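Putative polyketide synthase (Brevibacillus brevis, PDB 5HU7) includes a trans-AT dehydratase domain that probably removes water from 3-hydroxyacyl intermediates, leaving a double bond in the growing polyketide chain. Local coordinates at residues F242-L247 with I289-F294; R78-A83 with M131-S136; P51-L56 with L206-S211; P186-V191 with Y258-F263. All coordinates share one frame; numbering follows the deposited sequence.

Interaction 1. Residues F242-L247 with I289-F294; sequences FTLEEL and IRMRGF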
loop_
_atom_site.group_PDB
_atom_site.type_symbol
_atom_site.label_atom_id
_atom_site.label_comp_id
_atom_site.label_asym_id
_atom_site.label_seq_id
_atom_site.Cartn_x
_atom_site.Cartn_y
_atom_site.Cartn_z
ATOM N N PHE A 242 19.498 5.376 -20.030
ATOM C CA PHE A 242 19.517 4.166 -20.811
ATOM C C PHE A 242 18.187 3.959 -21.507
ATOM O O PHE A 242 17.188 4.554 -21.128
ATOM C CB PHE A 242 19.857 2.934 -19.952
ATOM C CG PHE A 242 18.716 2.436 -19.080
ATOM C CD1 PHE A 242 17.785 1.518 -19.572
ATOM C CD2 PHE A 242 18.601 2.842 -17.763
ATOM C CE1 PHE A 242 16.815 0.971 -18.735
ATOM C CE2 PHE A 242 17.613 2.312 -16.939
ATOM C CZ PHE A 242 16.743 1.372 -17.419
ATOM N N THR A 243 18.205 3.105 -22.536
ATOM C CA THR A 243 17.037 2.620 -23.255
ATOM C C THR A 243 17.139 1.099 -23.332
ATOM O O THR A 243 18.247 0.554 -23.373
ATOM C CB THR A 243 16.896 3.230 -24.665
ATOM O OG1 THR A 243 18.061 2.934 -25.417
ATOM C CG2 THR A 243 16.629 4.729 -24.637
ATOM N N LEU A 244 15.992 0.415 -23.345
ATOM C CA LEU A 244 15.969 -1.041 -23.450
ATOM C C LEU A 244 14.763 -1.440 -24.231
ATOM O O LEU A 244 13.639 -1.220 -23.800
ATOM C CB LEU A 244 15.997 -1.637 -22.037
ATOM C CG LEU A 244 15.820 -3.126 -21.823
ATOM C CD1 LEU A 244 16.861 -3.890 -22.456
ATOM C CD2 LEU A 244 15.838 -3.439 -20.349
ATOM N N GLU A 245 14.984 -2.002 -25.405
ATOM C CA GLU A 245 13.888 -2.407 -26.264
ATOM C C GLU A 245 13.029 -3.501 -25.681
ATOM O O GLU A 245 11.819 -3.412 -25.788
ATOM C CB GLU A 245 14.379 -2.791 -27.671
ATOM C CG GLU A 245 14.378 -1.624 -28.645
ATOM C CD GLU A 245 13.031 -0.922 -28.774
ATOM O OE1 GLU A 245 12.070 -1.557 -29.274
ATOM O OE2 GLU A 245 12.910 0.222 -28.271
ATOM N N GLU A 246 13.630 -4.517 -25.073
ATOM C CA GLU A 246 12.876 -5.619 -24.516
ATOM C C GLU A 246 13.606 -6.284 -23.402
ATOM O O GLU A 246 14.822 -6.415 -23.460
ATOM C CB GLU A 246 12.556 -6.651 -25.619
ATOM C CG GLU A 246 11.452 -7.632 -25.270
ATOM C CD GLU A 246 11.150 -8.592 -26.405
ATOM O OE1 GLU A 246 11.891 -9.593 -26.548
ATOM O OE2 GLU A 246 10.192 -8.322 -27.172
ATOM N N LEU A 247 12.859 -6.745 -22.414
ATOM C CA LEU A 247 13.363 -7.445 -21.252
ATOM C C LEU A 247 12.376 -8.540 -20.961
ATOM O O LEU A 247 11.199 -8.243 -20.730
ATOM C CB LEU A 247 13.447 -6.477 -20.057
ATOM C CG LEU A 247 13.571 -7.046 -18.644
ATOM C CD1 LEU A 247 14.757 -7.927 -18.503
ATOM C CD2 LEU A 247 13.697 -5.921 -17.622
ATOM N N ILE A 289 16.945 -14.241 -17.474
ATOM C CA ILE A 289 16.685 -12.875 -17.919
ATOM C C ILE A 289 17.382 -12.610 -19.258
ATOM O O ILE A 289 18.576 -12.848 -19.408
ATOM C CB ILE A 289 17.167 -11.814 -16.884
ATOM C CG1 ILE A 289 16.567 -12.028 -15.468
ATOM C CG2 ILE A 289 16.845 -10.397 -17.393
ATOM C CD1 ILE A 289 17.353 -11.412 -14.372
ATOM N N ARG A 290 16.651 -12.045 -20.198
ATOM C CA ARG A 290 17.166 -11.665 -21.504
ATOM C C ARG A 290 16.865 -10.173 -21.715
ATOM O O ARG A 290 15.734 -9.759 -21.526
ATOM C CB ARG A 290 16.527 -12.518 -22.580
ATOM C CG ARG A 290 16.670 -11.966 -23.990
ATOM C CD ARG A 290 16.090 -12.907 -25.003
ATOM N NE ARG A 290 16.905 -14.106 -25.169
ATOM C CZ ARG A 290 16.604 -15.122 -25.972
ATOM N NH1 ARG A 290 15.473 -15.119 -26.672
ATOM N NH2 ARG A 290 17.423 -16.166 -26.065
ATOM N N MET A 291 17.882 -9.381 -22.096
ATOM C CA MET A 291 17.776 -7.961 -22.356
ATOM C C MET A 291 18.168 -7.797 -23.798
ATOM O O MET A 291 19.243 -8.242 -24.190
ATOM C CB MET A 291 18.731 -7.155 -21.476
ATOM C CG MET A 291 18.431 -7.285 -20.005
ATOM S SD MET A 291 19.711 -6.596 -18.976
ATOM C CE MET A 291 19.412 -4.907 -19.202
ATOM N N ARG A 292 17.275 -7.267 -24.607
ATOM C CA ARG A 292 17.523 -7.055 -26.016
ATOM C C ARG A 292 17.429 -5.569 -26.320
ATOM O O ARG A 292 16.504 -4.909 -25.865
ATOM C CB ARG A 292 16.527 -7.873 -26.865
ATOM C CG ARG A 292 16.740 -9.401 -26.769
ATOM C CD ARG A 292 18.023 -9.834 -27.495
ATOM N NE ARG A 292 18.280 -11.279 -27.589
ATOM C CZ ARG A 292 17.649 -12.132 -28.401
ATOM N NH1 ARG A 292 17.982 -13.419 -28.407
ATOM N NH2 ARG A 292 16.664 -11.710 -29.193
ATOM N N GLY A 293 18.440 -5.042 -27.012
ATOM C CA GLY A 293 18.463 -3.665 -27.435
ATOM C C GLY A 293 18.748 -2.723 -26.291
ATOM O O GLY A 293 18.116 -1.675 -26.204
ATOM N N PHE A 294 19.770 -3.063 -25.456
ATOM C CA PHE A 294 20.203 -2.303 -24.297
ATOM C C PHE A 294 21.271 -1.280 -24.677
ATOM O O PHE A 294 22.343 -1.640 -25.124
ATOM C CB PHE A 294 20.739 -3.249 -23.221
ATOM C CG PHE A 294 21.133 -2.558 -21.927
ATOM C CD1 PHE A 294 20.216 -1.794 -21.219
ATOM C CD2 PHE A 294 22.428 -2.651 -21.438
ATOM C CE1 PHE A 294 20.569 -1.168 -20.020
ATOM C CE2 PHE A 294 22.776 -2.035 -20.230
ATOM C CZ PHE A 294 21.840 -1.298 -19.531
HETATM O O HOH W 1 17.622 0.765 -27.301
#

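Interaction 2. Residues R78-A83 with M131-S136; sequences RMSHVA and MVEFTS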
loop_
_atom_site.group_PDB
_atom_site.type_symbol
_atom_site.label_atom_id
_atom_site.label_comp_id
_atom_site.label_asym_id
_atom_site.label_seq_id
_atom_site.Cartn_x
_atom_site.Cartn_y
_atom_site.Cartn_z
ATOM N N ARG A 78 7.263 -9.370 -19.501
ATOM C CA ARG A 78 7.993 -8.765 -20.605
ATOM C C ARG A 78 7.867 -7.258 -20.450
ATOM O O ARG A 78 6.753 -6.745 -20.437
ATOM C CB ARG A 78 7.478 -9.179 -21.971
ATOM C CG ARG A 78 8.310 -8.555 -23.116
ATOM C CD ARG A 78 7.725 -8.751 -24.489
ATOM N NE ARG A 78 7.748 -10.161 -24.863
ATOM C CZ ARG A 78 6.695 -10.969 -24.958
ATOM N NH1 ARG A 78 5.472 -10.510 -24.742
ATOM N NH2 ARG A 78 6.859 -12.241 -25.281
ATOM N N MET A 79 8.990 -6.555 -20.318
ATOM C CA MET A 79 9.004 -5.100 -20.304
ATOM C C MET A 79 9.530 -4.680 -21.677
ATOM O O MET A 79 10.461 -5.279 -22.154
ATOM C CB MET A 79 9.852 -4.535 -19.192
ATOM C CG MET A 79 9.507 -5.098 -17.830
ATOM S SD MET A 79 10.561 -4.491 -16.467
ATOM C CE MET A 79 10.412 -2.830 -16.686
ATOM N N SER A 80 8.884 -3.725 -22.338
ATOM C CA SER A 80 9.231 -3.271 -23.690
ATOM C C SER A 80 9.340 -1.753 -23.714
ATOM O O SER A 80 8.659 -1.102 -22.939
ATOM C CB SER A 80 8.124 -3.664 -24.669
ATOM O OG SER A 80 8.060 -5.061 -24.841
ATOM N N HIS A 81 10.145 -1.210 -24.635
ATOM C CA HIS A 81 10.282 0.231 -24.871
ATOM C C HIS A 81 10.615 1.022 -23.620
ATOM O O HIS A 81 10.031 2.064 -23.368
ATOM C CB HIS A 81 9.012 0.776 -25.529
ATOM C CG HIS A 81 8.589 0.006 -26.735
ATOM N ND1 HIS A 81 9.441 -0.169 -27.810
ATOM C CD2 HIS A 81 7.426 -0.647 -26.984
ATOM C CE1 HIS A 81 8.762 -0.889 -28.696
ATOM N NE2 HIS A 81 7.551 -1.221 -28.230
ATOM N N VAL A 82 11.519 0.495 -22.816
ATOM C CA VAL A 82 11.947 1.136 -21.569
ATOM C C VAL A 82 12.921 2.272 -21.886
ATOM O O VAL A 82 13.809 2.125 -22.725
ATOM C CB VAL A 82 12.561 0.119 -20.583
ATOM C CG1 VAL A 82 13.067 0.813 -19.328
ATOM C CG2 VAL A 82 11.566 -0.995 -20.228
ATOM N N ALA A 83 12.756 3.402 -21.201
ATOM C CA ALA A 83 13.606 4.574 -21.435
ATOM C C ALA A 83 13.775 5.374 -20.175
ATOM O O ALA A 83 12.789 5.722 -19.557
ATOM C CB ALA A 83 12.997 5.434 -22.541
ATOM N N MET A 131 6.573 -0.173 -20.977
ATOM C CA MET A 131 5.371 -0.996 -21.085
ATOM C C MET A 131 5.651 -2.343 -20.492
ATOM O O MET A 131 6.791 -2.800 -20.558
ATOM C CB MET A 131 4.975 -1.171 -22.550
ATOM C CG MET A 131 4.769 0.143 -23.287
ATOM S SD MET A 131 3.314 1.027 -22.709
ATOM C CE MET A 131 3.969 2.689 -22.517
ATOM N N VAL A 132 4.617 -2.986 -19.933
ATOM C CA VAL A 132 4.719 -4.327 -19.353
ATOM C C VAL A 132 3.584 -5.256 -19.755
ATOM O O VAL A 132 2.441 -4.841 -19.761
ATOM C CB VAL A 132 4.865 -4.271 -17.822
ATOM C CG1 VAL A 132 4.899 -5.678 -17.217
ATOM C CG2 VAL A 132 6.112 -3.497 -17.458
ATOM N N GLU A 133 3.925 -6.538 -20.058
ATOM C CA GLU A 133 2.980 -7.624 -20.338
ATOM C C GLU A 133 3.285 -8.809 -19.456
ATOM O O GLU A 133 4.446 -9.099 -19.131
ATOM C CB GLU A 133 3.056 -8.117 -21.777
ATOM C CG GLU A 133 2.805 -7.036 -22.817
ATOM C CD GLU A 133 3.263 -7.469 -24.187
ATOM O OE1 GLU A 133 2.414 -7.870 -25.017
ATOM O OE2 GLU A 133 4.494 -7.491 -24.396
ATOM N N PHE A 134 2.235 -9.507 -19.106
ATOM C CA PHE A 134 2.228 -10.755 -18.356
ATOM C C PHE A 134 1.976 -11.818 -19.351
ATOM O O PHE A 134 1.010 -11.740 -20.096
ATOM C CB PHE A 134 1.098 -10.759 -17.344
ATOM C CG PHE A 134 1.306 -9.694 -16.305
ATOM C CD1 PHE A 134 2.330 -9.804 -15.370
ATOM C CD2 PHE A 134 0.448 -8.619 -16.218
ATOM C CE1 PHE A 134 2.516 -8.824 -14.405
ATOM C CE2 PHE A 134 0.636 -7.640 -15.257
ATOM C CZ PHE A 134 1.678 -7.742 -14.366
ATOM N N THR A 135 2.864 -12.776 -19.434
ATOM C CA THR A 135 2.762 -13.830 -20.411
ATOM C C THR A 135 3.379 -15.108 -19.896
ATOM O O THR A 135 4.235 -15.064 -19.020
ATOM C CB THR A 135 3.430 -13.339 -21.724
ATOM O OG1 THR A 135 3.145 -14.269 -22.782
ATOM C CG2 THR A 135 4.930 -13.111 -21.576
ATOM N N SER A 136 2.979 -16.235 -20.490
ATOM C CA SER A 136 3.486 -17.542 -20.163
ATOM C C SER A 136 4.505 -17.875 -21.215
ATOM O O SER A 136 4.145 -18.075 -22.364
ATOM C CB SER A 136 2.371 -18.583 -20.129
ATOM O OG SER A 136 1.317 -18.085 -19.324
HETATM O O HOH W 2 6.133 -5.627 -23.041
#

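Interaction 3. Residues P51-L56 with L206-S211; sequences PLIAYL and LVFHPS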
loop_
_atom_site.group_PDB
_atom_site.type_symbol
_atom_site.label_atom_id
_atom_site.label_comp_id
_atom_site.label_asym_id
_atom_site.label_seq_id
_atom_site.Cartn_x
_atom_site.Cartn_y
_atom_site.Cartn_z
ATOM N N PRO A 51 20.979 3.871 -9.591
ATOM C CA PRO A 51 21.479 2.759 -10.416
ATOM C C PRO A 51 20.532 2.327 -11.535
ATOM O O PRO A 51 19.329 2.272 -11.327
ATOM C CB PRO A 51 21.716 1.638 -9.406
ATOM C CG PRO A 51 21.766 2.263 -8.114
ATOM C CD PRO A 51 20.971 3.518 -8.155
ATOM N N LEU A 52 21.077 2.038 -12.718
ATOM C CA LEU A 52 20.326 1.617 -13.915
ATOM C C LEU A 52 19.347 0.437 -13.647
ATOM O O LEU A 52 18.135 0.588 -13.832
ATOM C CB LEU A 52 21.308 1.306 -15.076
ATOM C CG LEU A 52 22.139 2.483 -15.640
ATOM C CD1 LEU A 52 23.207 2.055 -16.703
ATOM C CD2 LEU A 52 21.279 3.592 -16.125
ATOM N N ILE A 53 19.861 -0.705 -13.180
ATOM C CA ILE A 53 19.030 -1.872 -12.817
ATOM C C ILE A 53 17.978 -1.589 -11.746
ATOM O O ILE A 53 16.958 -2.277 -11.692
ATOM C CB ILE A 53 19.882 -3.102 -12.407
ATOM C CG1 ILE A 53 20.898 -2.707 -11.268
ATOM C CG2 ILE A 53 20.554 -3.694 -13.666
ATOM C CD1 ILE A 53 21.538 -3.811 -10.584
ATOM N N ALA A 54 18.214 -0.602 -10.902
ATOM C CA ALA A 54 17.259 -0.283 -9.861
ATOM C C ALA A 54 15.940 0.202 -10.458
ATOM O O ALA A 54 14.886 -0.123 -9.924
ATOM C CB ALA A 54 17.828 0.742 -8.918
ATOM N N TYR A 55 15.990 0.876 -11.638
ATOM C CA TYR A 55 14.792 1.323 -12.336
ATOM C C TYR A 55 13.978 0.140 -12.840
ATOM O O TYR A 55 12.753 0.191 -12.806
ATOM C CB TYR A 55 15.169 2.187 -13.549
ATOM C CG TYR A 55 15.775 3.531 -13.220
ATOM C CD1 TYR A 55 14.973 4.603 -12.822
ATOM C CD2 TYR A 55 17.122 3.773 -13.433
ATOM C CE1 TYR A 55 15.511 5.884 -12.650
ATOM C CE2 TYR A 55 17.673 5.038 -13.238
ATOM C CZ TYR A 55 16.856 6.097 -12.887
ATOM O OH TYR A 55 17.384 7.344 -12.729
ATOM N N LEU A 56 14.647 -0.919 -13.317
ATOM C CA LEU A 56 13.972 -2.098 -13.843
ATOM C C LEU A 56 13.372 -2.936 -12.752
ATOM O O LEU A 56 12.249 -3.423 -12.876
ATOM C CB LEU A 56 14.946 -2.930 -14.652
ATOM C CG LEU A 56 15.634 -2.229 -15.842
ATOM C CD1 LEU A 56 16.686 -3.150 -16.435
ATOM C CD2 LEU A 56 14.646 -1.819 -16.876
ATOM N N LEU A 206 14.009 -9.864 -4.639
ATOM C CA LEU A 206 14.705 -9.415 -5.837
ATOM C C LEU A 206 14.762 -10.402 -7.002
ATOM O O LEU A 206 14.619 -11.606 -6.830
ATOM C CB LEU A 206 16.131 -9.036 -5.442
ATOM C CG LEU A 206 16.247 -8.006 -4.296
ATOM C CD1 LEU A 206 17.699 -7.553 -4.094
ATOM C CD2 LEU A 206 15.295 -6.830 -4.522
ATOM N N VAL A 207 14.874 -9.853 -8.200
ATOM C CA VAL A 207 15.136 -10.576 -9.431
ATOM C C VAL A 207 16.557 -10.143 -9.869
ATOM O O VAL A 207 17.434 -10.992 -10.052
ATOM C CB VAL A 207 14.044 -10.325 -10.509
ATOM C CG1 VAL A 207 14.500 -10.767 -11.901
ATOM C CG2 VAL A 207 12.751 -11.040 -10.123
ATOM N N PHE A 208 16.770 -8.802 -9.972
ATOM C CA PHE A 208 18.046 -8.190 -10.305
ATOM C C PHE A 208 18.840 -7.972 -9.047
ATOM O O PHE A 208 18.351 -7.325 -8.113
ATOM C CB PHE A 208 17.867 -6.831 -10.960
ATOM C CG PHE A 208 17.220 -6.859 -12.319
ATOM C CD1 PHE A 208 17.969 -7.115 -13.455
ATOM C CD2 PHE A 208 15.882 -6.550 -12.472
ATOM C CE1 PHE A 208 17.376 -7.110 -14.701
ATOM C CE2 PHE A 208 15.282 -6.580 -13.722
ATOM C CZ PHE A 208 16.031 -6.854 -14.821
ATOM N N HIS A 209 20.088 -8.463 -9.037
ATOM C CA HIS A 209 20.979 -8.349 -7.909
ATOM C C HIS A 209 21.443 -6.883 -7.837
ATOM O O HIS A 209 21.675 -6.276 -8.887
ATOM C CB HIS A 209 22.172 -9.285 -8.123
ATOM C CG HIS A 209 23.039 -9.465 -6.933
ATOM N ND1 HIS A 209 24.012 -8.535 -6.606
ATOM C CD2 HIS A 209 23.056 -10.457 -6.018
ATOM C CE1 HIS A 209 24.551 -8.970 -5.472
ATOM N NE2 HIS A 209 24.080 -10.173 -5.145
ATOM N N PRO A 210 21.628 -6.294 -6.626
ATOM C CA PRO A 210 22.053 -4.891 -6.559
ATOM C C PRO A 210 23.455 -4.583 -7.095
ATOM O O PRO A 210 23.757 -3.409 -7.305
ATOM C CB PRO A 210 21.938 -4.574 -5.060
ATOM C CG PRO A 210 22.053 -5.860 -4.394
ATOM C CD PRO A 210 21.372 -6.827 -5.275
ATOM N N SER A 211 24.309 -5.602 -7.305
ATOM C CA SER A 211 25.686 -5.419 -7.779
ATOM C C SER A 211 25.908 -5.830 -9.233
ATOM O O SER A 211 27.025 -5.688 -9.711
ATOM C CB SER A 211 26.628 -6.225 -6.896
ATOM O OG SER A 211 26.314 -6.069 -5.522
#

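Interaction 4. Residues P186-V191 with Y258-F263; sequences PGHVLV and YALIRF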
loop_
_atom_site.group_PDB
_atom_site.type_symbol
_atom_site.label_atom_id
_atom_site.label_comp_id
_atom_site.label_asym_id
_atom_site.label_seq_id
_atom_site.Cartn_x
_atom_site.Cartn_y
_atom_site.Cartn_z
ATOM N N PRO A 186 35.114 -13.763 -30.781
ATOM C CA PRO A 186 34.720 -12.717 -31.732
ATOM C C PRO A 186 33.196 -12.552 -31.692
ATOM O O PRO A 186 32.473 -13.541 -31.807
ATOM C CB PRO A 186 35.219 -13.276 -33.076
ATOM C CG PRO A 186 36.235 -14.300 -32.696
ATOM C CD PRO A 186 35.651 -14.934 -31.495
ATOM N N GLY A 187 32.732 -11.338 -31.393
ATOM C CA GLY A 187 31.302 -11.038 -31.287
ATOM C C GLY A 187 30.639 -11.246 -29.933
ATOM O O GLY A 187 29.459 -10.882 -29.789
ATOM N N HIS A 188 31.349 -11.828 -28.926
ATOM C CA HIS A 188 30.746 -12.004 -27.597
ATOM C C HIS A 188 31.738 -12.106 -26.450
ATOM O O HIS A 188 32.897 -12.447 -26.641
ATOM C CB HIS A 188 29.785 -13.228 -27.552
ATOM C CG HIS A 188 30.430 -14.586 -27.490
ATOM N ND1 HIS A 188 31.052 -15.056 -26.329
ATOM C CD2 HIS A 188 30.440 -15.577 -28.404
ATOM C CE1 HIS A 188 31.490 -16.275 -26.611
ATOM N NE2 HIS A 188 31.127 -16.642 -27.837
ATOM N N VAL A 189 31.231 -11.845 -25.240
ATOM C CA VAL A 189 31.953 -12.040 -24.000
ATOM C C VAL A 189 31.036 -12.842 -23.104
ATOM O O VAL A 189 29.844 -12.562 -23.060
ATOM C CB VAL A 189 32.484 -10.748 -23.320
ATOM C CG1 VAL A 189 33.510 -10.070 -24.198
ATOM C CG2 VAL A 189 31.370 -9.776 -22.980
ATOM N N LEU A 190 31.557 -13.917 -22.493
ATOM C CA LEU A 190 30.787 -14.737 -21.556
ATOM C C LEU A 190 31.446 -14.496 -20.216
ATOM O O LEU A 190 32.607 -14.858 -20.020
ATOM C CB LEU A 190 30.772 -16.225 -21.928
ATOM C CG LEU A 190 30.099 -17.138 -20.912
ATOM C CD1 LEU A 190 28.586 -16.978 -20.961
ATOM C CD2 LEU A 190 30.527 -18.607 -21.129
ATOM N N VAL A 191 30.732 -13.824 -19.321
ATOM C CA VAL A 191 31.274 -13.458 -18.028
ATOM C C VAL A 191 30.830 -14.460 -16.999
ATOM O O VAL A 191 29.628 -14.665 -16.849
ATOM C CB VAL A 191 30.772 -12.043 -17.612
ATOM C CG1 VAL A 191 31.386 -11.616 -16.291
ATOM C CG2 VAL A 191 31.078 -11.016 -18.682
ATOM N N TYR A 258 26.217 -16.557 -14.952
ATOM C CA TYR A 258 26.879 -16.077 -16.158
ATOM C C TYR A 258 26.068 -15.041 -16.849
ATOM O O TYR A 258 24.835 -15.103 -16.834
ATOM C CB TYR A 258 27.046 -17.207 -17.196
ATOM C CG TYR A 258 28.003 -18.309 -16.794
ATOM C CD1 TYR A 258 27.575 -19.384 -16.029
ATOM C CD2 TYR A 258 29.321 -18.297 -17.219
ATOM C CE1 TYR A 258 28.447 -20.387 -15.646
ATOM C CE2 TYR A 258 30.206 -19.297 -16.841
ATOM C CZ TYR A 258 29.761 -20.354 -16.068
ATOM O OH TYR A 258 30.614 -21.358 -15.671
ATOM N N ALA A 259 26.770 -14.180 -17.595
ATOM C CA ALA A 259 26.164 -13.190 -18.471
ATOM C C ALA A 259 26.831 -13.316 -19.837
ATOM O O ALA A 259 28.049 -13.257 -19.924
ATOM C CB ALA A 259 26.369 -11.784 -17.913
ATOM N N LEU A 260 26.054 -13.577 -20.875
ATOM C CA LEU A 260 26.544 -13.626 -22.248
ATOM C C LEU A 260 26.193 -12.277 -22.844
ATOM O O LEU A 260 25.034 -11.912 -22.808
ATOM C CB LEU A 260 25.876 -14.740 -23.042
ATOM C CG LEU A 260 26.290 -14.858 -24.525
ATOM C CD1 LEU A 260 27.725 -15.243 -24.668
ATOM C CD2 LEU A 260 25.443 -15.852 -25.226
ATOM N N ILE A 261 27.183 -11.513 -23.319
ATOM C CA ILE A 261 26.953 -10.179 -23.857
ATOM C C ILE A 261 27.387 -10.188 -25.307
ATOM O O ILE A 261 28.472 -10.667 -25.626
ATOM C CB ILE A 261 27.731 -9.089 -23.060
ATOM C CG1 ILE A 261 27.395 -9.108 -21.547
ATOM C CG2 ILE A 261 27.456 -7.698 -23.636
ATOM C CD1 ILE A 261 28.535 -8.645 -20.689
ATOM N N ARG A 262 26.545 -9.611 -26.171
ATOM C CA ARG A 262 26.759 -9.508 -27.610
ATOM C C ARG A 262 26.279 -8.135 -28.065
ATOM O O ARG A 262 25.537 -7.454 -27.349
ATOM C CB ARG A 262 25.860 -10.534 -28.349
ATOM C CG ARG A 262 26.142 -12.016 -28.108
ATOM C CD ARG A 262 25.173 -12.830 -28.957
ATOM N NE ARG A 262 25.190 -14.284 -28.716
ATOM C CZ ARG A 262 26.053 -15.158 -29.236
ATOM N NH1 ARG A 262 27.048 -14.738 -30.017
ATOM N NH2 ARG A 262 25.943 -16.458 -28.961
ATOM N N PHE A 263 26.600 -7.786 -29.298
ATOM C CA PHE A 263 26.058 -6.588 -29.939
ATOM C C PHE A 263 24.738 -7.018 -30.542
ATOM O O PHE A 263 24.661 -8.120 -31.097
ATOM C CB PHE A 263 26.938 -6.089 -31.076
ATOM C CG PHE A 263 28.203 -5.458 -30.596
ATOM C CD1 PHE A 263 28.183 -4.193 -30.012
ATOM C CD2 PHE A 263 29.417 -6.137 -30.694
ATOM C CE1 PHE A 263 29.357 -3.619 -29.529
ATOM C CE2 PHE A 263 30.589 -5.547 -30.256
ATOM C CZ PHE A 263 30.551 -4.291 -29.668
#

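Interaction 1. Residues F242-L247 with I289-F294
Leu244 and Met291 cross at about a right angle on the buried side of two antiparallel strands, with Leu244 CD1 3.9 Å from Met291 CB. Leu244 holds its CG anti to the backbone N (chi1 173°), which brings CD1 over the neighbouring strand and CD2 to the Met291 methyl. The flexible Met291 bends at its last torsion and lays CE over one face of the Phe294 ring, offset toward the rim. Phe242 CD1 approaches Phe294 CE1 at 3.9 Å, the ring planes 55° apart. Leu247 and Ile289 lie side by side, Leu247 CD1 3.4 Å from Ile289 CG2. A straight bond from Arg292 N to Glu246 O (2.8 Å) joins the backbones, and Glu245 and Glu246 oppose Arg292 as a classic beta bulge. Gly293 suits the corner: its phi is positive, and a CB would collide with Glu245 CB. A water links Thr243 OG1 to Gly293 O. Arg292 NH1 sits over the centre of the Arg290 guanidinium, a pairing probably eased by the salt bridge from Arg290 to Glu279. Chemistry thus divides the faces: apolar side chains fill the buried one, Phe242 and Leu244 against helix 52-65 and Leu247 against Phe208, while charged groups occupy the other.

Interaction 2. Residues R78-A83 with M131-S136
Arg78 and Glu133 lie side by side, pointing the same way from adjacent antiparallel strands, and their ends meet in a salt bridge of 3.2 Å between Arg78 NH1 and Glu133 OE2. The two flat groups are turned 56° apart: the oxygen lies close to the guanidinium plane, at its edge, whereas the nitrogen reaches the carboxylate from above its plane. The bend in the arginine at chi3 (-67°) brings NH1 round to the glutamate and leaves NE for a second salt bridge, to Glu248 of strand 241-249. A water gives hydrogen bonds to Glu133 OE2 (2.8 Å) and Arg78 O, and accepts one from Ser80 OG at 2.7 Å, so the small serine completes the polar group. On the other face Met79 and Val132 run alongside each other, Met79 CG 3.8 Å from Val132 CG2, beneath helix 52-65. Paired backbone bonds hold the register, among them Ser80 N to Met131 O at 2.9 Å. An alanine in place of Arg78 would probably deprive Glu133 and Glu248 of this shared cation and leave the Glu133 carboxylate freer to turn. One long cation shared by two carboxylates implies that charge as well as backbone bonding ties three successive strands together on this partly exposed face.

Interaction 3. Residues P51-L56 with L206-S211
His209 ND1 accepts a hydrogen bond of 3.0 Å from Ser211 N, a capping bond at the turn that leads into helix 212-227, and the carbonyl O of the same histidine faces Ile53. With ND1 taken as acceptor, the proton belongs on NE2, which binds Pro196 O; the imidazole is thereby fixed from two sides. Ile53 places CG1 between its backbone N and carbonyl carbon (chi1 54°), which sends CD1 toward the 209-210 backbone, though the modelled 3.0 Å from Ile53 CD1 to His209 O is doubtful. The branch CG2 turns toward Phe208 CD1, 4.3 Å away. One helical turn on, Leu56 crosses the same ring, with CB 3.8 Å from Phe208 CE2 and CD1 near CZ. Phenylalanine suits this place, its wide ring also reaching Leu247 of strand 241-249. Glu57 OE1, one residue on in the helix, accepts from both Phe208 N and Val207 N. His209-Pro210 fits the His-Pro motif of polyketide dehydratases, and Pro51 the last position of their HxxxGxxxxP motif, which in relatives carries the catalytic histidine. The capping bond of the His209 side chain shapes the turn, while apolar contacts and Glu57 join it to helix 52-65 of the other hotdog half.

Interaction 4. Residues P186-V191 with Y258-F263
With chi1 near 180° (174° in Leu190, 178° in Leu260), both leucines swing CG away from their own N and over the facing strand of an antiparallel pair in the second hotdog half of the domain. Leu190 CG comes within 3.9 Å of Tyr258 CD2, and its CD1 lies 4.1 Å from Leu260 CB; the branched leucine thus fills the corner between a ring and an aliphatic chain, beneath helix 145-150. On the opposite face Val189 CG2 packs 3.7 Å from Ile261 CB. The isoleucine CD1 continues toward Val191 CG2, at 4.0 Å, while the small Ala259 lets Leu216 of helix 212-227 come close. Beta-branched residues suit these extended backbones. Four hydrogen bonds join the strands, those from Ile261 N to Val189 O (2.9 Å) and from Val191 N to Ala259 O (2.8 Å) being almost straight. A glycine at Leu190 would probably open a gap beside Tyr258 and leave its ring less firmly held. Gly187 has backbone angles that call for glycine, and Arg262 runs alongside His188. The His188 ring crosses Leu260 obliquely, its buried ND1 having no polar partner in the model and lying 3.7 Å from Leu260 CD1.

How the interactions relate
The contacts trace the double-hotdog core from one half to the other. Interactions 1 and 2, with centres 10 Å apart, are joined by probable hydrogen bonds, Leu247 O to Met79 N and Leu244 N to Val82 O, both 2.8 Å, so strand 76-84 of the first half pairs edge to edge, antiparallel, with strand 241-249 of the second. Interaction 3 packs against interaction 1, Leu247 CD2 being 3.8 Å from Phe208 CZ, and meets interaction 2 through Leu56 and Val82. Interaction 4 stands farther out, its centre about 23 Å from that of interaction 2, yet its strands face helix 212-227, the helix that in related dehydratases carries the catalytic acid, consistent with interaction 3 lying close to the presumed active site.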